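PDB 2XU0: erythrocyte membrane protein 1 from Plasmodium falciparum, which probably binds host cell-surface receptors in red-cell rosetting, here as its N-terminal segment joined to the first Duffy-binding-like domain. Local coordinates for residues A[24-29]-A[430-435]; A[144-149]-A[155-160]; A[171-176]-A[271-276]; A[259-264]-A[303-308]; A[443-446]-A[451-454]. The protein carries 10 engineered substitutions. One frame throughout, in Å; residues are numbered along the deposited sequence.

Contact 1 of 5, residues A[24-29]-A[430-435]; sequences NVLENI and DKFLNL
Glu27 OE2, gripped by the hydroxyls of Tyr278 and Thr304, lies on the side of helix 22-39 away from the seam where Val25 meets Leu435 and Leu26 meets Phe432. That seam is wholly apolar. Val25 and Leu435 run at about a right angle to each other and touch by two pairs of methyls: Val25 CG1 is 3.8 Å from Leu435 CD1, and Val25 CG2 is 4.0 Å from Leu435 CD2. The two forks thus meet methyl to methyl, each leucine branch against one valine branch. Next to Val25, Leu26 sends CD2 to the edge of the ring of Phe432, about one turn before Leu435, near the ring plane and 4.3 Å from Phe432 CE1. The ring gets there because its CG stands opposite the backbone N (chi1 -178°); it also stacks on Tyr398 of helix 371-407. Phe417 of helix 415-423 touches Leu26 as well. Meanwhile the amides of Asn24 and Asn28 are engaged by strand 279-281, through Lys281 and Arg280. The helix of the N-terminal segment is therefore amphipathic in use: hydrogen bonds hold it to the Duffy-binding side, whereas dispersion and the burial of methyls, with no directional bond, join it to helix 429-437.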
# COMPACT_ATOMS: atom_id res chain seq x y z
N ASN A 24 -8.32 6.92 -5.57
CA ASN A 24 -9.57 7.66 -5.63
C ASN A 24 -10.73 6.81 -6.10
O ASN A 24 -11.81 6.85 -5.49
CB ASN A 24 -9.41 8.96 -6.50
CG ASN A 24 -8.76 10.06 -5.74
OD1 ASN A 24 -8.95 10.17 -4.53
ND2 ASN A 24 -7.96 10.88 -6.40
N VAL A 25 -10.52 6.02 -7.16
CA VAL A 25 -11.60 5.15 -7.68
C VAL A 25 -11.99 4.08 -6.63
O VAL A 25 -13.17 3.87 -6.41
CB VAL A 25 -11.23 4.56 -9.06
CG1 VAL A 25 -12.15 3.41 -9.47
CG2 VAL A 25 -11.21 5.66 -10.13
N LEU A 26 -11.01 3.48 -5.95
CA LEU A 26 -11.31 2.43 -4.97
C LEU A 26 -12.01 3.00 -3.75
O LEU A 26 -12.93 2.37 -3.24
CB LEU A 26 -10.05 1.60 -4.58
CG LEU A 26 -9.28 0.88 -5.71
CD1 LEU A 26 -7.86 0.48 -5.25
CD2 LEU A 26 -10.02 -0.31 -6.22
N GLU A 27 -11.56 4.18 -3.28
CA GLU A 27 -12.15 4.90 -2.14
C GLU A 27 -13.64 5.22 -2.45
O GLU A 27 -14.52 5.11 -1.58
CB GLU A 27 -11.42 6.23 -1.91
CG GLU A 27 -10.17 6.13 -1.05
CD GLU A 27 -10.44 6.13 0.44
OE1 GLU A 27 -11.59 5.88 0.85
OE2 GLU A 27 -9.47 6.31 1.20
N ASN A 28 -13.90 5.58 -3.69
CA ASN A 28 -15.27 5.87 -4.10
C ASN A 28 -16.17 4.64 -4.08
O ASN A 28 -17.33 4.75 -3.68
CB ASN A 28 -15.35 6.66 -5.37
CG ASN A 28 -15.00 8.11 -5.14
OD1 ASN A 28 -15.62 8.80 -4.32
ND2 ASN A 28 -13.99 8.60 -5.83
N ILE A 29 -15.62 3.47 -4.40
CA ILE A 29 -16.42 2.25 -4.30
C ILE A 29 -16.52 1.84 -2.83
O ILE A 29 -17.59 1.44 -2.41
CB ILE A 29 -15.92 1.12 -5.26
CG1 ILE A 29 -15.96 1.60 -6.71
CG2 ILE A 29 -16.76 -0.15 -5.06
CD1 ILE A 29 -15.08 0.77 -7.68
N ASP A 430 -6.78 -4.03 -18.51
CA ASP A 430 -6.29 -2.84 -19.19
C ASP A 430 -6.89 -1.57 -18.57
O ASP A 430 -6.14 -0.64 -18.32
CB ASP A 430 -6.59 -2.90 -20.70
CG ASP A 430 -6.25 -4.22 -21.39
OD1 ASP A 430 -6.77 -5.28 -20.96
OD2 ASP A 430 -5.52 -4.18 -22.41
N LYS A 431 -8.23 -1.55 -18.28
CA LYS A 431 -8.86 -0.38 -17.65
C LYS A 431 -8.38 -0.18 -16.21
O LYS A 431 -8.20 0.94 -15.78
CB LYS A 431 -10.39 -0.41 -17.74
CG LYS A 431 -10.93 -0.61 -19.16
CD LYS A 431 -10.70 0.59 -20.10
CE LYS A 431 -10.82 0.19 -21.55
NZ LYS A 431 -10.87 1.37 -22.45
N PHE A 432 -8.16 -1.28 -15.47
CA PHE A 432 -7.65 -1.20 -14.11
C PHE A 432 -6.18 -0.73 -14.11
O PHE A 432 -5.79 0.00 -13.20
CB PHE A 432 -7.86 -2.53 -13.32
CG PHE A 432 -7.36 -2.40 -11.90
CD1 PHE A 432 -8.16 -1.83 -10.91
CD2 PHE A 432 -6.07 -2.80 -11.56
CE1 PHE A 432 -7.67 -1.63 -9.62
CE2 PHE A 432 -5.58 -2.61 -10.27
CZ PHE A 432 -6.38 -2.03 -9.30
N LEU A 433 -5.37 -1.14 -15.12
CA LEU A 433 -3.98 -0.72 -15.23
C LEU A 433 -3.84 0.78 -15.49
O LEU A 433 -2.89 1.38 -14.98
CB LEU A 433 -3.15 -1.57 -16.23
CG LEU A 433 -2.89 -3.04 -15.84
CD1 LEU A 433 -2.13 -3.79 -16.95
CD2 LEU A 433 -2.11 -3.16 -14.55
N ASN A 434 -4.81 1.39 -16.20
CA ASN A 434 -4.89 2.84 -16.46
C ASN A 434 -5.03 3.57 -15.13
O ASN A 434 -4.45 4.64 -14.99
CB ASN A 434 -6.11 3.21 -17.33
CG ASN A 434 -6.13 2.70 -18.76
OD1 ASN A 434 -7.19 2.55 -19.36
ND2 ASN A 434 -4.96 2.47 -19.34
N LEU A 435 -5.77 3.01 -14.16
CA LEU A 435 -5.92 3.62 -12.83
C LEU A 435 -4.56 3.66 -12.11
O LEU A 435 -4.25 4.65 -11.43
CB LEU A 435 -6.94 2.83 -11.98
CG LEU A 435 -8.37 2.69 -12.52
CD1 LEU A 435 -9.29 2.02 -11.47
CD2 LEU A 435 -8.94 4.03 -13.04

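Contact 2 of 5, residues A[144-149]-A[155-160]; sequences EFLDNK and HDLLGN
Leu146 is the loop residue that packs closely here, setting CD1 over a face of the Asn160 carboxamide while CD2 leans toward Leu157. CD1 of Leu146 lies 3.7 Å from Asn160 CG and 4.0 Å from Asn160 CB, the two side chains sliding past each other in opposite directions. Contact with Leu157 is looser, 4.3 Å between Leu146 CD2 and Leu157 CD1. In the off-staggered conformation of Leu146 (chi1 -101°, chi2 29°) the side-chain end lies toward the helix. Val224 of helix 216-231 also touches this leucine, and Leu157 meets Phe225 and Trp256, making an apolar core at this end. Beyond it the loop swings outward: Asp147, at the centre of an inverse gamma turn, and Lys149 are exposed, and Asn148 makes no contact with 155-160. Asn148 OD1 is instead bonded to Thr151 OG1, and Asp156 OD2 accepts from the backbone N of Asn152 and of Thr153. The first bond braces the loop internally; those of Asp156 tie its end to the first turn of the helix. A lead-in loop folding back and placing one leucine on the first turns of its own helix, 154-175, is how this edge of the helical Duffy-binding domain is closed.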
# COMPACT_ATOMS: atom_id res chain seq x y z
N GLU A 144 -0.64 -10.93 19.72
CA GLU A 144 -0.21 -12.34 19.86
C GLU A 144 -0.41 -12.84 21.31
O GLU A 144 -0.07 -13.98 21.62
CB GLU A 144 1.26 -12.52 19.46
CG GLU A 144 1.61 -12.15 18.03
CD GLU A 144 3.03 -12.47 17.63
OE1 GLU A 144 3.57 -13.49 18.12
OE2 GLU A 144 3.62 -11.70 16.83
N PHE A 145 -0.99 -11.98 22.17
CA PHE A 145 -1.21 -12.20 23.60
C PHE A 145 -2.64 -11.87 24.00
O PHE A 145 -2.89 -11.17 24.99
CB PHE A 145 -0.18 -11.36 24.41
CG PHE A 145 1.24 -11.69 24.04
CD1 PHE A 145 1.89 -12.78 24.61
CD2 PHE A 145 1.92 -10.95 23.08
CE1 PHE A 145 3.20 -13.11 24.24
CE2 PHE A 145 3.22 -11.29 22.70
CZ PHE A 145 3.85 -12.36 23.30
N LEU A 146 -3.59 -12.40 23.23
CA LEU A 146 -5.02 -12.20 23.42
C LEU A 146 -5.65 -13.43 24.07
O LEU A 146 -6.73 -13.32 24.65
CB LEU A 146 -5.67 -11.90 22.06
CG LEU A 146 -6.02 -10.43 21.67
CD1 LEU A 146 -5.10 -9.39 22.32
CD2 LEU A 146 -6.01 -10.27 20.16
N ASP A 147 -5.00 -14.60 23.95
CA ASP A 147 -5.49 -15.84 24.55
C ASP A 147 -4.99 -15.88 26.00
O ASP A 147 -3.90 -16.39 26.28
CB ASP A 147 -5.04 -17.07 23.74
CG ASP A 147 -5.75 -18.38 24.06
OD1 ASP A 147 -6.62 -18.38 24.97
OD2 ASP A 147 -5.45 -19.39 23.40
N ASN A 148 -5.78 -15.26 26.89
CA ASN A 148 -5.55 -15.14 28.33
C ASN A 148 -6.87 -14.94 29.08
O ASN A 148 -7.88 -14.59 28.47
CB ASN A 148 -4.56 -14.01 28.65
CG ASN A 148 -4.97 -12.66 28.12
OD1 ASN A 148 -5.98 -12.09 28.53
ND2 ASN A 148 -4.18 -12.12 27.22
N LYS A 149 -6.85 -15.14 30.41
CA LYS A 149 -8.02 -15.03 31.30
C LYS A 149 -8.53 -13.60 31.49
O LYS A 149 -9.62 -13.41 32.02
CB LYS A 149 -7.74 -15.70 32.66
CG LYS A 149 -7.35 -17.18 32.59
CD LYS A 149 -5.85 -17.38 32.77
CE LYS A 149 -5.45 -18.84 32.75
NZ LYS A 149 -4.01 -19.02 33.09
N HIS A 155 -14.63 -4.34 25.14
CA HIS A 155 -13.82 -3.25 25.68
C HIS A 155 -12.38 -3.70 25.85
O HIS A 155 -11.48 -2.92 25.58
CB HIS A 155 -14.37 -2.75 27.03
CG HIS A 155 -15.85 -2.53 27.01
ND1 HIS A 155 -16.71 -3.38 27.68
CD2 HIS A 155 -16.57 -1.59 26.37
CE1 HIS A 155 -17.92 -2.92 27.44
NE2 HIS A 155 -17.89 -1.84 26.65
N ASP A 156 -12.17 -4.96 26.29
CA ASP A 156 -10.81 -5.50 26.46
C ASP A 156 -10.09 -5.58 25.13
O ASP A 156 -8.92 -5.26 25.06
CB ASP A 156 -10.81 -6.89 27.14
CG ASP A 156 -11.41 -6.94 28.54
OD1 ASP A 156 -11.30 -5.93 29.27
OD2 ASP A 156 -11.97 -7.99 28.91
N LEU A 157 -10.80 -5.99 24.07
CA LEU A 157 -10.25 -6.10 22.72
C LEU A 157 -9.92 -4.71 22.16
O LEU A 157 -8.81 -4.50 21.68
CB LEU A 157 -11.23 -6.82 21.80
CG LEU A 157 -10.80 -6.97 20.33
CD1 LEU A 157 -9.57 -7.85 20.21
CD2 LEU A 157 -11.94 -7.48 19.49
N LEU A 158 -10.86 -3.75 22.29
CA LEU A 158 -10.63 -2.38 21.82
C LEU A 158 -9.35 -1.82 22.39
O LEU A 158 -8.55 -1.27 21.63
CB LEU A 158 -11.83 -1.45 22.10
CG LEU A 158 -11.65 -0.01 21.58
CD1 LEU A 158 -11.75 0.07 20.08
CD2 LEU A 158 -12.58 0.93 22.24
N GLY A 159 -9.14 -2.02 23.70
CA GLY A 159 -7.95 -1.57 24.41
C GLY A 159 -6.69 -2.00 23.69
O GLY A 159 -5.89 -1.15 23.30
N ASN A 160 -6.56 -3.31 23.44
CA ASN A 160 -5.43 -3.90 22.69
C ASN A 160 -5.26 -3.33 21.28
O ASN A 160 -4.14 -2.96 20.90
CB ASN A 160 -5.56 -5.42 22.64
CG ASN A 160 -5.37 -6.05 23.99
OD1 ASN A 160 -6.34 -6.34 24.71
ND2 ASN A 160 -4.13 -6.24 24.39

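Contact 3 of 5, residues A[171-176]-A[271-276]; sequences YIVNDH and SAPYYA
Val173 points its forked end straight at the 271-276 loop and meets three successive residues there. Its two methyls divide the work. CG1, set opposite the backbone N (chi1 169°), lies 3.3 Å from the carbonyl oxygen Ser271 O and 3.8 Å from Pro273 CD, so it wedges between a peptide oxygen and the rim of the proline ring. CG2 lies along the loop backbone instead, 3.8 Å from Ala272 CA and 4.1 Å from Ser271 OG. The valine and the proline approach head-on, whereas the methyl of Ala272 leaves on the far side and its backbone does the touching. Ser271 directs its CB toward the helix. Nothing polar bridges the two segments; the fit depends on shape, with the valine seated against the extended chain of Ala272 and Pro273. Farther along the loop, Tyr274 CD2 sits 3.4 Å above the plane of the Tyr275 ring, over its centre. Val173 is on the last full turn of helix 154-175, and Ile188 of helix 186-204 closes on it from another direction. The loop thus passes from helix 249-268 to strand 279-281 across the end of helix 154-175, fixed at its start by the Cys270–Cys76 disulfide and, near its end, by backbone pairing of Ala276 with Cys295, beside the Cys189–Cys295 disulfide.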
# COMPACT_ATOMS: atom_id res chain seq x y z
N TYR A 171 5.09 4.47 14.29
CA TYR A 171 6.14 4.05 13.37
C TYR A 171 5.98 4.76 12.04
O TYR A 171 6.94 5.32 11.54
CB TYR A 171 6.23 2.51 13.15
CG TYR A 171 7.15 2.21 11.98
CD1 TYR A 171 8.53 2.15 12.15
CD2 TYR A 171 6.66 2.17 10.68
CE1 TYR A 171 9.39 2.05 11.06
CE2 TYR A 171 7.51 2.11 9.58
CZ TYR A 171 8.88 2.01 9.78
OH TYR A 171 9.72 1.90 8.70
N ILE A 172 4.75 4.68 11.42
CA ILE A 172 4.53 5.26 10.09
C ILE A 172 4.95 6.70 10.05
O ILE A 172 5.70 7.10 9.17
CB ILE A 172 3.06 5.07 9.56
CG1 ILE A 172 2.63 3.58 9.37
CG2 ILE A 172 2.77 5.95 8.32
CD1 ILE A 172 3.36 2.80 8.37
N VAL A 173 4.42 7.50 10.99
CA VAL A 173 4.70 8.94 11.03
C VAL A 173 6.19 9.21 11.19
O VAL A 173 6.72 10.11 10.53
CB VAL A 173 3.87 9.64 12.14
CG1 VAL A 173 4.35 11.07 12.38
CG2 VAL A 173 2.39 9.61 11.80
N ASN A 174 6.88 8.43 12.05
CA ASN A 174 8.31 8.70 12.29
C ASN A 174 9.32 8.15 11.31
O ASN A 174 10.51 8.46 11.42
CB ASN A 174 8.68 8.48 13.77
CG ASN A 174 8.00 9.49 14.65
OD1 ASN A 174 8.26 10.70 14.57
ND2 ASN A 174 7.02 9.05 15.44
N ASP A 175 8.86 7.38 10.30
CA ASP A 175 9.78 6.84 9.31
C ASP A 175 9.33 7.10 7.89
O ASP A 175 10.01 6.72 6.93
CB ASP A 175 10.03 5.35 9.58
CG ASP A 175 11.31 4.83 8.96
OD1 ASP A 175 12.38 5.45 9.19
OD2 ASP A 175 11.25 3.86 8.19
N HIS A 176 8.20 7.83 7.74
CA HIS A 176 7.63 8.13 6.42
C HIS A 176 8.57 8.95 5.55
O HIS A 176 9.14 9.90 6.05
CB HIS A 176 6.26 8.81 6.54
CG HIS A 176 5.48 8.72 5.27
ND1 HIS A 176 5.67 9.62 4.24
CD2 HIS A 176 4.55 7.81 4.88
CE1 HIS A 176 4.87 9.24 3.26
NE2 HIS A 176 4.18 8.16 3.60
N SER A 271 -0.23 10.40 16.89
CA SER A 271 1.07 11.02 16.56
C SER A 271 1.13 11.64 15.19
O SER A 271 2.21 12.03 14.75
CB SER A 271 2.19 9.99 16.67
OG SER A 271 1.92 8.89 15.81
N ALA A 272 -0.00 11.71 14.48
CA ALA A 272 0.01 12.24 13.11
C ALA A 272 0.39 13.72 13.16
O ALA A 272 -0.02 14.41 14.09
CB ALA A 272 -1.34 12.04 12.44
N PRO A 273 1.24 14.20 12.22
CA PRO A 273 1.62 15.62 12.26
C PRO A 273 0.41 16.52 12.18
O PRO A 273 -0.58 16.15 11.52
CB PRO A 273 2.47 15.80 10.99
CG PRO A 273 2.91 14.43 10.63
CD PRO A 273 1.81 13.53 11.04
N TYR A 274 0.47 17.70 12.84
CA TYR A 274 -0.63 18.67 12.79
C TYR A 274 -0.95 19.08 11.36
O TYR A 274 -2.11 19.09 10.98
CB TYR A 274 -0.37 19.92 13.65
CG TYR A 274 -1.56 20.86 13.63
CD1 TYR A 274 -2.71 20.58 14.37
CD2 TYR A 274 -1.57 21.99 12.81
CE1 TYR A 274 -3.82 21.42 14.33
CE2 TYR A 274 -2.68 22.84 12.76
CZ TYR A 274 -3.80 22.56 13.53
OH TYR A 274 -4.89 23.39 13.49
N TYR A 275 0.06 19.41 10.58
CA TYR A 275 -0.11 19.84 9.20
C TYR A 275 -0.05 18.64 8.26
O TYR A 275 0.92 18.42 7.53
CB TYR A 275 0.89 20.95 8.87
CG TYR A 275 0.71 22.18 9.74
CD1 TYR A 275 -0.28 23.13 9.47
CD2 TYR A 275 1.57 22.44 10.82
CE1 TYR A 275 -0.42 24.28 10.25
CE2 TYR A 275 1.43 23.58 11.61
CZ TYR A 275 0.43 24.50 11.33
OH TYR A 275 0.27 25.63 12.10
N ALA A 276 -1.08 17.80 8.36
CA ALA A 276 -1.28 16.59 7.56
C ALA A 276 -2.76 16.29 7.52
O ALA A 276 -3.41 16.20 8.56
CB ALA A 276 -0.50 15.42 8.14

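Contact 4 of 5, residues A[259-264]-A[303-308]; sequences INREQI and PTYLDY
Arg261 and Asp307 form the ionic core of the contact, a side-on, two-pronged salt bridge. Arg261 NE reaches Asp307 OD2 at 2.7 Å along a nearly straight bond (169°), and Arg261 NH2 reaches Asp307 OD1 at 2.9 Å; each oxygen offers its syn lone pair, and the two planes lie only 14° apart. Among hydrogen bonds to the backbone, Arg261 NH2 also donates to the carbonyl Thr304 O at 2.8 Å, again in the guanidinium plane but more bent (133°). Within the loop, Leu306 N bonds to Thr304 OG1 at 3.1 Å, an ST turn, and that hydroxyl also pairs with Glu27 OE2. The aromatic contact comes from Tyr308, whose CE2 edge sits over one face of the guanidinium, 3.5 Å from Arg261 NE. Its OH, bonded to Thr258 OG1, lies near the bend of the arginine chain at CD. Trp257 NE1 adds a second donor to Asp307 OD2. With NH2 shared between carboxylate and carbonyl, the guanidinium has little freedom to rotate; the extra donor on OD2 and the nearby arginine charge would probably stabilise the aspartate as an anion, allowing two opposite charges to be buried together between helix 249-268 and the loop.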
# COMPACT_ATOMS: atom_id res chain seq x y z
N ILE A 259 -18.23 -0.78 14.09
CA ILE A 259 -18.65 -0.06 15.28
C ILE A 259 -17.51 0.71 15.94
O ILE A 259 -17.71 1.85 16.35
CB ILE A 259 -19.44 -0.99 16.25
CG1 ILE A 259 -20.87 -1.26 15.70
CG2 ILE A 259 -19.53 -0.39 17.67
CD1 ILE A 259 -21.44 -2.67 16.10
N ASN A 260 -16.31 0.11 15.99
CA ASN A 260 -15.18 0.73 16.67
C ASN A 260 -14.18 1.41 15.79
O ASN A 260 -13.22 1.97 16.31
CB ASN A 260 -14.50 -0.30 17.58
CG ASN A 260 -15.40 -0.80 18.68
OD1 ASN A 260 -15.59 -0.14 19.69
ND2 ASN A 260 -16.07 -1.91 18.45
N ARG A 261 -14.36 1.37 14.45
CA ARG A 261 -13.37 1.93 13.51
C ARG A 261 -13.01 3.39 13.75
O ARG A 261 -11.87 3.77 13.53
CB ARG A 261 -13.76 1.67 12.04
CG ARG A 261 -14.99 2.45 11.56
CD ARG A 261 -15.44 2.02 10.17
NE ARG A 261 -14.52 2.44 9.11
CZ ARG A 261 -14.57 3.60 8.47
NH1 ARG A 261 -15.50 4.50 8.79
NH2 ARG A 261 -13.72 3.87 7.51
N GLU A 262 -13.97 4.20 14.22
CA GLU A 262 -13.76 5.62 14.48
C GLU A 262 -12.72 5.87 15.56
O GLU A 262 -11.83 6.66 15.32
CB GLU A 262 -15.09 6.30 14.80
CG GLU A 262 -14.92 7.79 14.99
CD GLU A 262 -16.18 8.49 15.45
OE1 GLU A 262 -16.14 9.15 16.51
OE2 GLU A 262 -17.21 8.38 14.74
N GLN A 263 -12.83 5.21 16.73
CA GLN A 263 -11.87 5.30 17.85
C GLN A 263 -10.52 4.73 17.42
O GLN A 263 -9.47 5.32 17.72
CB GLN A 263 -12.33 4.49 19.07
CG GLN A 263 -13.75 4.70 19.52
CD GLN A 263 -14.05 3.83 20.71
OE1 GLN A 263 -13.51 4.03 21.80
NE2 GLN A 263 -14.91 2.83 20.51
N ILE A 264 -10.54 3.60 16.68
CA ILE A 264 -9.32 2.99 16.15
C ILE A 264 -8.55 4.01 15.27
O ILE A 264 -7.34 4.19 15.45
CB ILE A 264 -9.61 1.62 15.46
CG1 ILE A 264 -10.02 0.56 16.53
CG2 ILE A 264 -8.35 1.12 14.65
CD1 ILE A 264 -11.08 -0.57 16.09
N PRO A 303 -11.61 9.84 7.49
CA PRO A 303 -11.76 10.40 6.13
C PRO A 303 -11.56 9.33 5.05
O PRO A 303 -11.67 9.64 3.87
CB PRO A 303 -10.68 11.49 6.07
CG PRO A 303 -9.63 11.01 7.03
CD PRO A 303 -10.24 10.04 8.01
N THR A 304 -11.21 8.10 5.46
CA THR A 304 -10.91 7.01 4.55
C THR A 304 -11.95 5.90 4.63
O THR A 304 -12.56 5.66 5.69
CB THR A 304 -9.44 6.46 4.75
OG1 THR A 304 -9.20 5.42 3.80
CG2 THR A 304 -9.20 5.86 6.13
N TYR A 305 -12.06 5.18 3.52
CA TYR A 305 -12.90 4.00 3.34
C TYR A 305 -12.08 2.86 2.74
O TYR A 305 -12.64 1.92 2.20
CB TYR A 305 -14.13 4.35 2.50
CG TYR A 305 -14.94 5.47 3.12
CD1 TYR A 305 -15.90 5.21 4.10
CD2 TYR A 305 -14.70 6.80 2.77
CE1 TYR A 305 -16.65 6.25 4.67
CE2 TYR A 305 -15.43 7.84 3.35
CZ TYR A 305 -16.44 7.56 4.25
OH TYR A 305 -17.15 8.61 4.78
N LEU A 306 -10.74 2.90 2.90
CA LEU A 306 -9.86 1.84 2.39
C LEU A 306 -10.12 0.53 3.10
O LEU A 306 -10.00 -0.52 2.49
CB LEU A 306 -8.38 2.22 2.45
CG LEU A 306 -7.85 3.23 1.41
CD1 LEU A 306 -6.34 3.42 1.59
CD2 LEU A 306 -8.10 2.77 -0.02
N ASP A 307 -10.58 0.60 4.37
CA ASP A 307 -10.93 -0.61 5.13
C ASP A 307 -12.17 -1.34 4.52
O ASP A 307 -12.58 -2.39 5.01
CB ASP A 307 -11.09 -0.29 6.63
CG ASP A 307 -12.05 0.84 7.00
OD1 ASP A 307 -12.12 1.84 6.24
OD2 ASP A 307 -12.64 0.77 8.10
N TYR A 308 -12.75 -0.78 3.44
CA TYR A 308 -13.86 -1.42 2.72
C TYR A 308 -13.45 -1.77 1.29
O TYR A 308 -14.29 -2.08 0.44
CB TYR A 308 -15.17 -0.60 2.81
CG TYR A 308 -15.66 -0.58 4.24
CD1 TYR A 308 -16.41 -1.63 4.74
CD2 TYR A 308 -15.20 0.38 5.14
CE1 TYR A 308 -16.75 -1.70 6.09
CE2 TYR A 308 -15.49 0.30 6.50
CZ TYR A 308 -16.28 -0.74 6.96
OH TYR A 308 -16.65 -0.80 8.28

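Contact 5 of 5, residues A[443-446]-A[451-454]; sequences HDNK and KIDF
Asn445 and Lys451 bring the two arms of this loop together, their CA atoms 5.6 Å apart, without a hydrogen bond between the segments. The first segment leaves the helix through an inverse gamma turn centred on Asp444, in which Asn445 N bonds to His443 O at 3.0 Å. Asn445 itself is extended, as are Lys451 and Ile452, so the chain comes back past the asparagine after the short connection between them. Side-chain contact is slight. Asn445 CB faces the backbone of the lysine, 4.3 Å from Lys451 CA, and the asparagine amide, whose oxygen and nitrogen may be interchanged in the model, leans obliquely on CG1 of Ile452. Ile452 as a whole is buried against Cys324 and Lys327 of helix 311-338 and Thr460. The lysine tail stays exposed, its NZ 6.0 Å from His443 NE2. Asp453 OD1 takes hydrogen bonds from Asn437 ND2 and Asn455 N, steadying the outgoing chain. Cys442, just before His443, is disulfide-bonded to Cys324, the residue Ile452 rests on. A loop tied to a long helix by a cystine and a buried isoleucine fits the disulfide-rich, helical C-terminal subdomain of a Duffy-binding-like domain.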
# COMPACT_ATOMS: atom_id res chain seq x y z
N HIS A 443 1.73 8.97 -12.12
CA HIS A 443 1.35 9.93 -13.16
C HIS A 443 2.32 11.10 -13.32
O HIS A 443 2.39 11.68 -14.40
CB HIS A 443 -0.08 10.43 -12.92
CG HIS A 443 -0.75 10.97 -14.14
ND1 HIS A 443 -1.26 12.26 -14.17
CD2 HIS A 443 -1.02 10.37 -15.32
CE1 HIS A 443 -1.80 12.40 -15.37
NE2 HIS A 443 -1.69 11.29 -16.10
N ASP A 444 3.07 11.41 -12.25
CA ASP A 444 4.05 12.48 -12.17
C ASP A 444 5.38 12.26 -12.95
O ASP A 444 6.44 12.02 -12.36
CB ASP A 444 4.27 12.89 -10.69
CG ASP A 444 5.09 14.15 -10.46
OD1 ASP A 444 5.70 14.27 -9.36
OD2 ASP A 444 5.13 15.03 -11.36
N ASN A 445 5.31 12.38 -14.28
CA ASN A 445 6.43 12.32 -15.22
C ASN A 445 6.00 13.15 -16.41
O ASN A 445 5.10 12.73 -17.15
CB ASN A 445 6.76 10.88 -15.66
CG ASN A 445 7.81 10.16 -14.83
OD1 ASN A 445 7.71 8.96 -14.59
ND2 ASN A 445 8.87 10.86 -14.42
N LYS A 446 6.57 14.36 -16.55
CA LYS A 446 6.25 15.32 -17.62
C LYS A 446 6.94 14.97 -18.95
O LYS A 446 6.54 15.47 -20.01
CB LYS A 446 6.56 16.76 -17.18
CG LYS A 446 5.82 17.22 -15.92
CD LYS A 446 5.90 18.73 -15.73
CE LYS A 446 5.73 19.16 -14.29
NZ LYS A 446 7.01 19.08 -13.54
N LYS A 451 7.34 7.97 -19.35
CA LYS A 451 6.01 7.95 -18.75
C LYS A 451 5.65 6.52 -18.35
O LYS A 451 5.87 5.59 -19.13
CB LYS A 451 4.94 8.62 -19.64
CG LYS A 451 4.66 7.98 -21.02
CD LYS A 451 3.41 7.08 -21.04
CE LYS A 451 2.15 7.77 -21.52
NZ LYS A 451 1.55 8.63 -20.46
N ILE A 452 5.13 6.34 -17.13
CA ILE A 452 4.71 5.04 -16.62
C ILE A 452 3.45 4.60 -17.36
O ILE A 452 2.49 5.36 -17.42
CB ILE A 452 4.49 5.10 -15.09
CG1 ILE A 452 5.80 5.46 -14.31
CG2 ILE A 452 3.82 3.83 -14.58
CD1 ILE A 452 6.96 4.40 -14.27
N ASP A 453 3.48 3.38 -17.93
CA ASP A 453 2.33 2.77 -18.62
C ASP A 453 2.38 1.29 -18.39
O ASP A 453 3.13 0.56 -19.08
CB ASP A 453 2.27 3.15 -20.11
CG ASP A 453 1.00 2.68 -20.85
OD1 ASP A 453 0.12 2.07 -20.20
OD2 ASP A 453 0.88 2.96 -22.05
N PHE A 454 1.59 0.83 -17.41
CA PHE A 454 1.47 -0.57 -17.02
C PHE A 454 0.89 -1.45 -18.13
O PHE A 454 1.08 -2.68 -18.10
CB PHE A 454 0.78 -0.74 -15.67
CG PHE A 454 1.61 -0.17 -14.53
CD1 PHE A 454 2.83 -0.75 -14.17
CD2 PHE A 454 1.18 0.95 -13.83
CE1 PHE A 454 3.60 -0.22 -13.12
CE2 PHE A 454 1.96 1.50 -12.80
CZ PHE A 454 3.16 0.91 -12.45

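Overall arrangement
Contacts 2, 3 and 4 all lie in the Duffy-binding range, contacts 2 and 3 near the two ends of helix 154-175 with centres 26 Å apart. Contact 2 touches contact 4 where Leu158 packs on helix 249-268, and in sequence contacts 3 and 4 interlock, their segments alternating. Contact 1 spans 401 residues and encloses all three, joining the N-terminal segment to the C-terminal subdomain; Glu27 bonds it to contact 4, and Leu433 packs on Phe454 of contact 5. Contact 5 follows last, about 45 Å from contact 2 between centres. Helix 22-39 therefore acts as a link between the two subdomains, consistent with a tightly integrated N-terminal segment.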